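Local coordinates for ML032222a iGluR (Mnemiopsis leidyi, PDB 4YKI), which binds glycine in its ligand-binding domain and probably gates a ctenophore ion channel of the ionotropic glutamate receptor family, at residues Ser35-Asp40 with Asp242-Lys247; Thr85-Ile90 with Phe216-Asp221; Pro107-Gly112 with Phe212-Gly217. All coordinates share one frame; numbering follows the deposited sequence. Where two conformers were deposited one is given.

Following the chain from the N terminus, Ser35-Asp40 opens helix 37-49, Thr85-Ile90 carries strand 87-89 and Pro107-Gly112 leads into strand 109-118. Their partners come much later: Phe212-Gly217 and Phe216-Asp221 lie on the long strand 202-218, and Asp242-Lys247 on helix 240-248 near the C terminus. Contact 1 therefore closes the outermost loop, and contacts 2 and 3 nest inside it. The latter two end on the same strand and share Phe216 and Gly217, so strand 202-218 pairs with 87-89 at one end and with 109-118 further back. Val38 of contact 1 packs on Phe216, while Met37 and Trp245 meet Met109 of contact 3, joining the helices to the strands.

Contact 1: residues Ser35-Asp40 with Asp242-Lys247; sequences SGMVND and DILWEK
Lys247 and Asp40 make the charged part of this contact between two helices. In the lysine, CG anti to the backbone N (chi1 173°) and an extended chain beyond it carry NZ across to Asp40 OD2, 2.8 Å away, in a salt bridge. NZ arrives on the syn side of OD2, 23° out of the carboxylate plane. A water completes a small bridge: it donates to Asp40 OD1 and accepts from Lys247 NZ at 2.7 Å. Asp40 OD2 also takes a hydrogen bond from Trp248 NE1, so OD2 has two donors and OD1 the water, three that together probably hold the carboxylate's rotation.

The apolar part lies beside it. Leu244 fits between Asp40 and Met37, with CD2 3.7 Å from Asp40 CB, and its CB 3.9 Å from Met37 CG. The extended Met37 chain then reaches Trp245, where SD lies in the plane of the indole at its edge, 3.9 Å from CE3, a Met-aromatic contact.

Gly36 is the N-cap of helix 37-49, and its O accepts the N-H of Asp40. The first turn of that helix rests on helix 240-248; Phe20 packs on Met37 and Pro19 on Trp245, while both Met37 and Trp245 touch Met109 of strand 109-118.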
loop_
_atom_site.group_PDB
_atom_site.type_symbol
_atom_site.label_atom_id
_atom_site.label_comp_id
_atom_site.label_asym_id
_atom_site.label_seq_id
_atom_site.Cartn_x
_atom_site.Cartn_y
_atom_site.Cartn_z
ATOM N N SER B 35 -1.708 15.491 18.696
ATOM C CA SER B 35 -0.394 15.509 18.086
ATOM C C SER B 35 -0.111 14.110 17.537
ATOM O O SER B 35 -0.800 13.150 17.861
ATOM C CB SER B 35 0.683 15.933 19.083
ATOM O OG SER B 35 0.722 15.052 20.191
ATOM N N GLY B 36 0.924 13.994 16.715
ATOM C CA GLY B 36 1.364 12.713 16.204
ATOM C C GLY B 36 1.501 12.698 14.695
ATOM O O GLY B 36 1.297 13.716 14.032
ATOM N N MET B 37 1.883 11.544 14.154
ATOM C CA MET B 37 2.074 11.394 12.718
ATOM C C MET B 37 0.830 11.766 11.928
ATOM O O MET B 37 0.911 12.503 10.935
ATOM C CB MET B 37 2.490 9.960 12.408
ATOM C CG MET B 37 2.557 9.664 10.924
ATOM S SD MET B 37 3.200 8.026 10.618
ATOM C CE MET B 37 3.263 7.973 8.831
ATOM N N VAL B 38 -0.321 11.242 12.326
ATOM C CA VAL B 38 -1.542 11.543 11.591
ATOM C C VAL B 38 -1.914 13.024 11.726
ATOM O O VAL B 38 -2.336 13.660 10.767
ATOM C CB VAL B 38 -2.707 10.607 12.008
ATOM C CG1 VAL B 38 -4.042 11.089 11.484
ATOM C CG2 VAL B 38 -2.419 9.197 11.473
ATOM N N ASN B 39 -1.763 13.591 12.922
ATOM C CA ASN B 39 -2.018 15.005 13.086
ATOM C C ASN B 39 -1.164 15.847 12.140
ATOM O O ASN B 39 -1.644 16.800 11.545
ATOM C CB ASN B 39 -1.800 15.452 14.527
ATOM C CG ASN B 39 -2.182 16.899 14.723
ATOM O OD1 ASN B 39 -3.339 17.272 14.571
ATOM N ND2 ASN B 39 -1.210 17.726 15.057
ATOM N N ASP B 40 0.115 15.507 12.020
ATOM C CA ASP B 40 1.002 16.241 11.113
ATOM C C ASP B 40 0.518 16.127 9.663
ATOM O O ASP B 40 0.597 17.085 8.920
ATOM C CB ASP B 40 2.453 15.737 11.220
ATOM C CG ASP B 40 3.170 16.196 12.471
ATOM O OD1 ASP B 40 2.659 17.075 13.190
ATOM O OD2 ASP B 40 4.289 15.691 12.683
ATOM N N ASP B 242 7.494 8.838 5.157
ATOM C CA ASP B 242 8.658 8.209 5.765
ATOM C C ASP B 242 9.308 9.146 6.791
ATOM O O ASP B 242 9.721 8.706 7.859
ATOM C CB ASP B 242 9.685 7.797 4.697
ATOM C CG ASP B 242 9.258 6.588 3.874
ATOM O OD1 ASP B 242 8.406 5.813 4.316
ATOM O OD2 ASP B 242 9.817 6.388 2.783
ATOM N N ILE B 243 9.410 10.424 6.462
ATOM C CA ILE B 243 9.971 11.395 7.399
ATOM C C ILE B 243 9.136 11.462 8.692
ATOM O O ILE B 243 9.684 11.526 9.795
ATOM C CB ILE B 243 10.106 12.762 6.714
ATOM C CG1 ILE B 243 11.294 12.702 5.738
ATOM C CG2 ILE B 243 10.280 13.910 7.727
ATOM C CD1 ILE B 243 11.354 13.825 4.722
ATOM N N LEU B 244 7.816 11.425 8.568
ATOM C CA LEU B 244 6.969 11.448 9.770
ATOM C C LEU B 244 7.084 10.182 10.599
ATOM O O LEU B 244 7.049 10.253 11.824
ATOM C CB LEU B 244 5.517 11.677 9.400
ATOM C CG LEU B 244 5.168 13.051 8.840
ATOM C CD1 LEU B 244 3.683 13.088 8.517
ATOM C CD2 LEU B 244 5.552 14.202 9.782
ATOM N N TRP B 245 7.196 9.021 9.959
ATOM C CA TRP B 245 7.361 7.792 10.724
ATOM C C TRP B 245 8.688 7.850 11.513
ATOM O O TRP B 245 8.753 7.463 12.674
ATOM C CB TRP B 245 7.322 6.561 9.822
ATOM C CG TRP B 245 7.492 5.286 10.579
ATOM C CD1 TRP B 245 8.548 4.453 10.516
ATOM C CD2 TRP B 245 6.574 4.701 11.514
ATOM N NE1 TRP B 245 8.360 3.377 11.330
ATOM C CE2 TRP B 245 7.161 3.513 11.970
ATOM C CE3 TRP B 245 5.312 5.066 12.015
ATOM C CZ2 TRP B 245 6.546 2.690 12.895
ATOM C CZ3 TRP B 245 4.703 4.234 12.951
ATOM C CH2 TRP B 245 5.318 3.058 13.367
ATOM N N GLU B 246 9.751 8.333 10.878
ATOM C CA GLU B 246 11.024 8.505 11.573
ATOM C C GLU B 246 10.900 9.481 12.752
ATOM O O GLU B 246 11.458 9.245 13.826
ATOM C CB GLU B 246 12.099 8.974 10.587
ATOM C CG GLU B 246 13.441 9.327 11.214
ATOM C CD GLU B 246 14.222 8.113 11.687
ATOM O OE1 GLU B 246 13.785 6.972 11.422
ATOM O OE2 GLU B 246 15.287 8.307 12.318
ATOM N N LYS B 247 10.190 10.586 12.545
ATOM C CA LYS B 247 9.989 11.573 13.599
ATOM C C LYS B 247 9.276 10.993 14.809
ATOM O O LYS B 247 9.679 11.239 15.946
ATOM C CB LYS B 247 9.146 12.730 13.061
ATOM C CG LYS B 247 8.730 13.756 14.116
ATOM C CD LYS B 247 7.949 14.892 13.491
ATOM C CE LYS B 247 7.372 15.816 14.555
ATOM N NZ LYS B 247 6.528 16.890 13.935
HETATM O O HOH W 1 4.626 18.762 14.228
#

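Contact 2: residues Thr85-Ile90 with Phe216-Asp221; sequences TDMIAI and FGLPKD
Phe216, Met87 and Gly217 have the largest areas buried where these two antiparallel strands meet. The Phe216 ring has CG anti to its carbonyl carbon (chi1 -71°), which lays it across the neighbouring backbone: Ala89 CA sits over one face, 4.0 Å from the ring centroid, in a CH-pi contact offset toward the rim, and Ile90 O lies at the edge, 3.6 Å from Phe216 CD1. Met87 bends at its last torsion, bringing CE to 3.8 Å from Phe216 CD2, with SD oblique to the ring, while CG packs on Leu218 CD2. With an alanine in place of Phe216, Met87 CE would probably lose its aromatic partner and a gap would be left beside Ala89.

Gly217 pairs with Ile88 through two backbone bonds, Ile88 N to Gly217 O at 2.8 Å and Gly217 N to Ile88 O at 3.0 Å. A beta-carbon on Gly217 would stand only 3.2 Å from Ile88 CD1, a tight fit.

Strand 216-218 thereby runs antiparallel beside strand 87-89 and joins the parallel set 52-56, 9-13, 87-89, with 103-104 on its far side, the order characteristic of the type II periplasmic-binding-protein fold.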
loop_
_atom_site.group_PDB
_atom_site.type_symbol
_atom_site.label_atom_id
_atom_site.label_comp_id
_atom_site.label_asym_id
_atom_site.label_seq_id
_atom_site.Cartn_x
_atom_site.Cartn_y
_atom_site.Cartn_z
ATOM N N THR B 85 -18.931 12.511 11.254
ATOM C CA THR B 85 -17.625 12.852 10.719
ATOM C C THR B 85 -17.644 12.734 9.195
ATOM O O THR B 85 -18.535 12.100 8.611
ATOM C CB THR B 85 -16.538 11.955 11.301
ATOM O OG1 THR B 85 -16.934 10.604 11.072
ATOM C CG2 THR B 85 -16.358 12.210 12.785
ATOM N N ASP B 86 -16.647 13.356 8.569
ATOM C CA ASP B 86 -16.452 13.364 7.120
ATOM C C ASP B 86 -15.311 12.472 6.648
ATOM O O ASP B 86 -15.247 12.099 5.475
ATOM C CB ASP B 86 -16.125 14.780 6.689
ATOM C CG ASP B 86 -17.186 15.748 7.094
ATOM O OD1 ASP B 86 -18.345 15.455 6.786
ATOM O OD2 ASP B 86 -16.881 16.764 7.738
ATOM N N MET B 87 -14.375 12.183 7.543
ATOM C CA MET B 87 -13.222 11.360 7.236
ATOM C C MET B 87 -12.699 10.819 8.549
ATOM O O MET B 87 -12.791 11.514 9.550
ATOM C CB MET B 87 -12.151 12.204 6.513
ATOM C CG MET B 87 -10.894 11.433 6.099
ATOM S SD MET B 87 -9.794 12.349 4.979
ATOM C CE MET B 87 -9.000 13.493 6.110
ATOM N N ILE B 88 -12.181 9.595 8.528
ATOM C CA ILE B 88 -11.550 8.985 9.695
ATOM C C ILE B 88 -10.048 9.150 9.505
ATOM O O ILE B 88 -9.466 8.561 8.567
ATOM C CB ILE B 88 -11.944 7.521 9.855
ATOM C CG1 ILE B 88 -13.472 7.380 10.025
ATOM C CG2 ILE B 88 -11.201 6.916 11.040
ATOM C CD1 ILE B 88 -13.958 5.931 9.968
ATOM N N ALA B 89 -9.433 9.992 10.349
ATOM C CA ALA B 89 -8.009 10.321 10.273
ATOM C C ALA B 89 -7.267 9.620 11.405
ATOM O O ALA B 89 -7.180 10.135 12.530
ATOM C CB ALA B 89 -7.818 11.812 10.323
ATOM N N ILE B 90 -6.759 8.416 11.119
ATOM C CA ILE B 90 -6.080 7.572 12.092
ATOM C C ILE B 90 -5.356 6.504 11.275
ATOM O O ILE B 90 -5.435 6.504 10.040
ATOM C CB ILE B 90 -7.132 6.978 13.089
ATOM C CG1 ILE B 90 -6.515 6.430 14.393
ATOM C CG2 ILE B 90 -8.003 5.931 12.381
ATOM C CD1 ILE B 90 -5.513 7.343 15.092
ATOM N N PHE B 216 -6.919 6.432 5.405
ATOM C CA PHE B 216 -7.999 7.176 6.044
ATOM C C PHE B 216 -9.333 6.594 5.536
ATOM O O PHE B 216 -9.418 6.021 4.436
ATOM C CB PHE B 216 -7.891 8.677 5.727
ATOM C CG PHE B 216 -6.734 9.399 6.393
ATOM C CD1 PHE B 216 -5.949 8.825 7.371
ATOM C CD2 PHE B 216 -6.468 10.699 6.027
ATOM C CE1 PHE B 216 -4.908 9.537 7.960
ATOM C CE2 PHE B 216 -5.427 11.411 6.620
ATOM C CZ PHE B 216 -4.670 10.809 7.592
ATOM N N GLY B 217 -10.382 6.754 6.338
ATOM C CA GLY B 217 -11.717 6.311 5.948
ATOM C C GLY B 217 -12.561 7.450 5.412
ATOM O O GLY B 217 -12.500 8.560 5.933
ATOM N N LEU B 218 -13.321 7.183 4.353
ATOM C CA LEU B 218 -14.167 8.166 3.703
ATOM C C LEU B 218 -15.546 7.580 3.467
ATOM O O LEU B 218 -15.664 6.406 3.150
ATOM C CB LEU B 218 -13.576 8.574 2.347
ATOM C CG LEU B 218 -12.313 9.443 2.472
ATOM C CD1 LEU B 218 -11.437 9.396 1.221
ATOM C CD2 LEU B 218 -12.706 10.858 2.807
ATOM N N PRO B 219 -16.601 8.394 3.583
ATOM C CA PRO B 219 -17.919 7.837 3.270
ATOM C C PRO B 219 -18.051 7.599 1.777
ATOM O O PRO B 219 -17.436 8.306 0.987
ATOM C CB PRO B 219 -18.883 8.928 3.739
ATOM C CG PRO B 219 -18.113 10.160 3.639
ATOM C CD PRO B 219 -16.660 9.840 3.839
ATOM N N LYS B 220 -18.852 6.617 1.384
ATOM C CA LYS B 220 -19.148 6.403 -0.016
ATOM C C LYS B 220 -19.755 7.689 -0.564
ATOM O O LYS B 220 -20.500 8.405 0.125
ATOM C CB LYS B 220 -20.083 5.206 -0.198
ATOM C CG LYS B 220 -19.395 3.883 0.119
ATOM C CD LYS B 220 -20.333 2.710 -0.088
ATOM C CE LYS B 220 -19.610 1.387 0.061
ATOM N NZ LYS B 220 -20.385 0.240 -0.471
ATOM N N ASP B 221 -19.374 8.004 -1.792
ATOM C CA ASP B 221 -19.850 9.181 -2.496
ATOM C C ASP B 221 -19.318 10.492 -1.935
ATOM O O ASP B 221 -19.831 11.546 -2.286
ATOM C CB ASP B 221 -21.387 9.227 -2.562
ATOM C CG ASP B 221 -21.985 7.982 -3.163
ATOM O OD1 ASP B 221 -21.420 7.472 -4.145
ATOM O OD2 ASP B 221 -23.029 7.521 -2.655
#

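Contact 3: residues Pro107-Gly112 with Phe212-Gly217; sequences PFMDAG and FEYAFG. With MG (magnesium ion), chain D.
Glu213 and Asp110 turn their carboxylates onto one magnesium ion by folding their side chains: the glutamate kinks at its second torsion (chi2 -77°), and the aspartate sets CG anti to the carbonyl carbon (chi1 -88°). Their planes stand 65° apart, each group giving one oxygen. Asp110 OD1 and Glu213 OE2 both bind the metal at 2.1 Å, which explains why these two acceptors lie just 2.8 Å from each other; the cation probably offsets their repulsion. Two waters are further ligands, and one of them donates to Glu213 OE1 at 2.6 Å, steadying the second oxygen of that carboxylate. Asp110 OD1 and Glu213 OE2 of the second subunit bind the same ion, so the site lies between the subunits, and Arg236 NH1 of the second subunit is hydrogen-bonded to OE2 of this chain's Glu213.

Met109, Ala111, Phe212 and Tyr214 point to the other face. Ala111 CB sits over the Tyr214 ring, 4.3 Å from its centroid, and touches Phe212 CE2 at 3.5 Å. Met109 SD approaches the tyrosine at its edge, 3.8 Å from CD2. Tyr214 CB in turn lies over a face of the Phe108 ring.

Ala111 and Phe212 exchange two backbone bonds; Tyr214 N donates to Met109 O, and the N-H that Tyr214 O accepts comes from Phe108, at 2.9 Å. Tyr214 touches the bound glycine and bonds Glu188 through OH. Strand 202-218 is flanked here by 109-118 and 91-93, with Pro190 of helix 189-195 against Met109, Ala111 and Tyr214, and helix 37-49 against Phe108 and Met109.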
loop_
_atom_site.group_PDB
_atom_site.type_symbol
_atom_site.label_atom_id
_atom_site.label_comp_id
_atom_site.label_asym_id
_atom_site.label_seq_id
_atom_site.Cartn_x
_atom_site.Cartn_y
_atom_site.Cartn_z
ATOM N N PRO B 107 -3.605 4.544 0.364
ATOM C CA PRO B 107 -3.043 4.116 1.648
ATOM C C PRO B 107 -1.642 4.647 1.880
ATOM O O PRO B 107 -0.957 5.005 0.913
ATOM C CB PRO B 107 -3.033 2.591 1.514
ATOM C CG PRO B 107 -2.840 2.330 0.077
ATOM C CD PRO B 107 -3.567 3.457 -0.638
ATOM N N PHE B 108 -1.206 4.654 3.135
ATOM C CA PHE B 108 0.100 5.197 3.476
ATOM C C PHE B 108 1.053 4.273 4.242
ATOM O O PHE B 108 2.177 4.668 4.490
ATOM C CB PHE B 108 -0.050 6.551 4.201
ATOM C CG PHE B 108 -0.749 6.484 5.547
ATOM C CD1 PHE B 108 -0.017 6.309 6.722
ATOM C CD2 PHE B 108 -2.126 6.643 5.652
ATOM C CE1 PHE B 108 -0.653 6.266 7.972
ATOM C CE2 PHE B 108 -2.763 6.605 6.894
ATOM C CZ PHE B 108 -2.026 6.401 8.050
ATOM N N MET B 109 0.656 3.052 4.582
ATOM C CA MET B 109 1.563 2.153 5.316
ATOM C C MET B 109 1.121 0.694 5.261
ATOM O O MET B 109 0.053 0.333 5.732
ATOM C CB MET B 109 1.667 2.586 6.783
ATOM C CG MET B 109 2.695 1.810 7.568
ATOM S SD MET B 109 2.883 2.381 9.271
ATOM C CE MET B 109 3.455 4.022 9.022
ATOM N N ASP B 110 1.972 -0.180 4.743
ATOM C CA ASP B 110 1.738 -1.616 4.811
ATOM C C ASP B 110 1.813 -2.050 6.262
ATOM O O ASP B 110 2.651 -1.584 7.014
ATOM C CB ASP B 110 2.833 -2.403 4.025
ATOM C CG ASP B 110 2.535 -2.609 2.535
ATOM O OD1 ASP B 110 1.650 -1.933 1.963
ATOM O OD2 ASP B 110 3.261 -3.444 1.936
ATOM N N ALA B 111 0.959 -2.990 6.623
ATOM C CA ALA B 111 0.961 -3.548 7.963
ATOM C C ALA B 111 0.512 -5.001 7.909
ATOM O O ALA B 111 -0.121 -5.455 6.941
ATOM C CB ALA B 111 0.052 -2.733 8.892
ATOM N N GLY B 112 0.875 -5.725 8.955
ATOM C CA GLY B 112 0.464 -7.095 9.137
ATOM C C GLY B 112 -0.022 -7.310 10.551
ATOM O O GLY B 112 0.156 -6.460 11.428
ATOM N N PHE B 212 -2.250 -5.932 4.852
ATOM C CA PHE B 212 -3.230 -4.859 4.746
ATOM C C PHE B 212 -2.512 -3.503 4.801
ATOM O O PHE B 212 -1.288 -3.447 4.842
ATOM C CB PHE B 212 -4.336 -5.013 5.810
ATOM C CG PHE B 212 -3.836 -4.982 7.223
ATOM C CD1 PHE B 212 -3.417 -6.130 7.839
ATOM C CD2 PHE B 212 -3.791 -3.792 7.935
ATOM C CE1 PHE B 212 -2.944 -6.111 9.126
ATOM C CE2 PHE B 212 -3.306 -3.761 9.223
ATOM C CZ PHE B 212 -2.882 -4.934 9.818
ATOM N N GLU B 213 -3.294 -2.437 4.749
ATOM C CA GLU B 213 -2.795 -1.069 4.735
ATOM C C GLU B 213 -3.409 -0.288 5.871
ATOM O O GLU B 213 -4.511 -0.593 6.338
ATOM C CB GLU B 213 -3.275 -0.361 3.474
ATOM C CG GLU B 213 -2.710 -0.874 2.202
ATOM C CD GLU B 213 -1.293 -0.411 1.944
ATOM O OE1 GLU B 213 -0.743 0.414 2.720
ATOM O OE2 GLU B 213 -0.728 -0.846 0.907
ATOM N N TYR B 214 -2.721 0.778 6.266
ATOM C CA TYR B 214 -3.339 1.900 6.930
ATOM C C TYR B 214 -3.706 2.968 5.898
ATOM O O TYR B 214 -2.927 3.288 4.996
ATOM C CB TYR B 214 -2.399 2.522 7.977
ATOM C CG TYR B 214 -2.099 1.651 9.164
ATOM C CD1 TYR B 214 -3.067 0.812 9.704
ATOM C CD2 TYR B 214 -0.858 1.684 9.762
ATOM C CE1 TYR B 214 -2.782 0.022 10.832
ATOM C CE2 TYR B 214 -0.579 0.935 10.880
ATOM C CZ TYR B 214 -1.527 0.099 11.409
ATOM O OH TYR B 214 -1.184 -0.637 12.511
ATOM N N ALA B 215 -4.916 3.495 6.027
ATOM C CA ALA B 215 -5.418 4.530 5.169
ATOM C C ALA B 215 -6.362 5.386 6.005
ATOM O O ALA B 215 -6.553 5.128 7.200
ATOM C CB ALA B 215 -6.138 3.922 3.977
ATOM N N PHE B 216 -6.919 6.432 5.405
ATOM C CA PHE B 216 -7.999 7.176 6.044
ATOM C C PHE B 216 -9.333 6.594 5.536
ATOM O O PHE B 216 -9.418 6.021 4.436
ATOM C CB PHE B 216 -7.891 8.677 5.727
ATOM C CG PHE B 216 -6.734 9.399 6.393
ATOM C CD1 PHE B 216 -5.949 8.825 7.371
ATOM C CD2 PHE B 216 -6.468 10.699 6.027
ATOM C CE1 PHE B 216 -4.908 9.537 7.960
ATOM C CE2 PHE B 216 -5.427 11.411 6.620
ATOM C CZ PHE B 216 -4.670 10.809 7.592
ATOM N N GLY B 217 -10.382 6.754 6.338
ATOM C CA GLY B 217 -11.717 6.311 5.948
ATOM C C GLY B 217 -12.561 7.450 5.412
ATOM O O GLY B 217 -12.500 8.560 5.933
HETATM MG MG MG D . 1.247 -0.718 0.335
HETATM O O HOH W 2 1.499 1.003 1.528
HETATM O O HOH W 3 0.806 -2.334 -0.945
#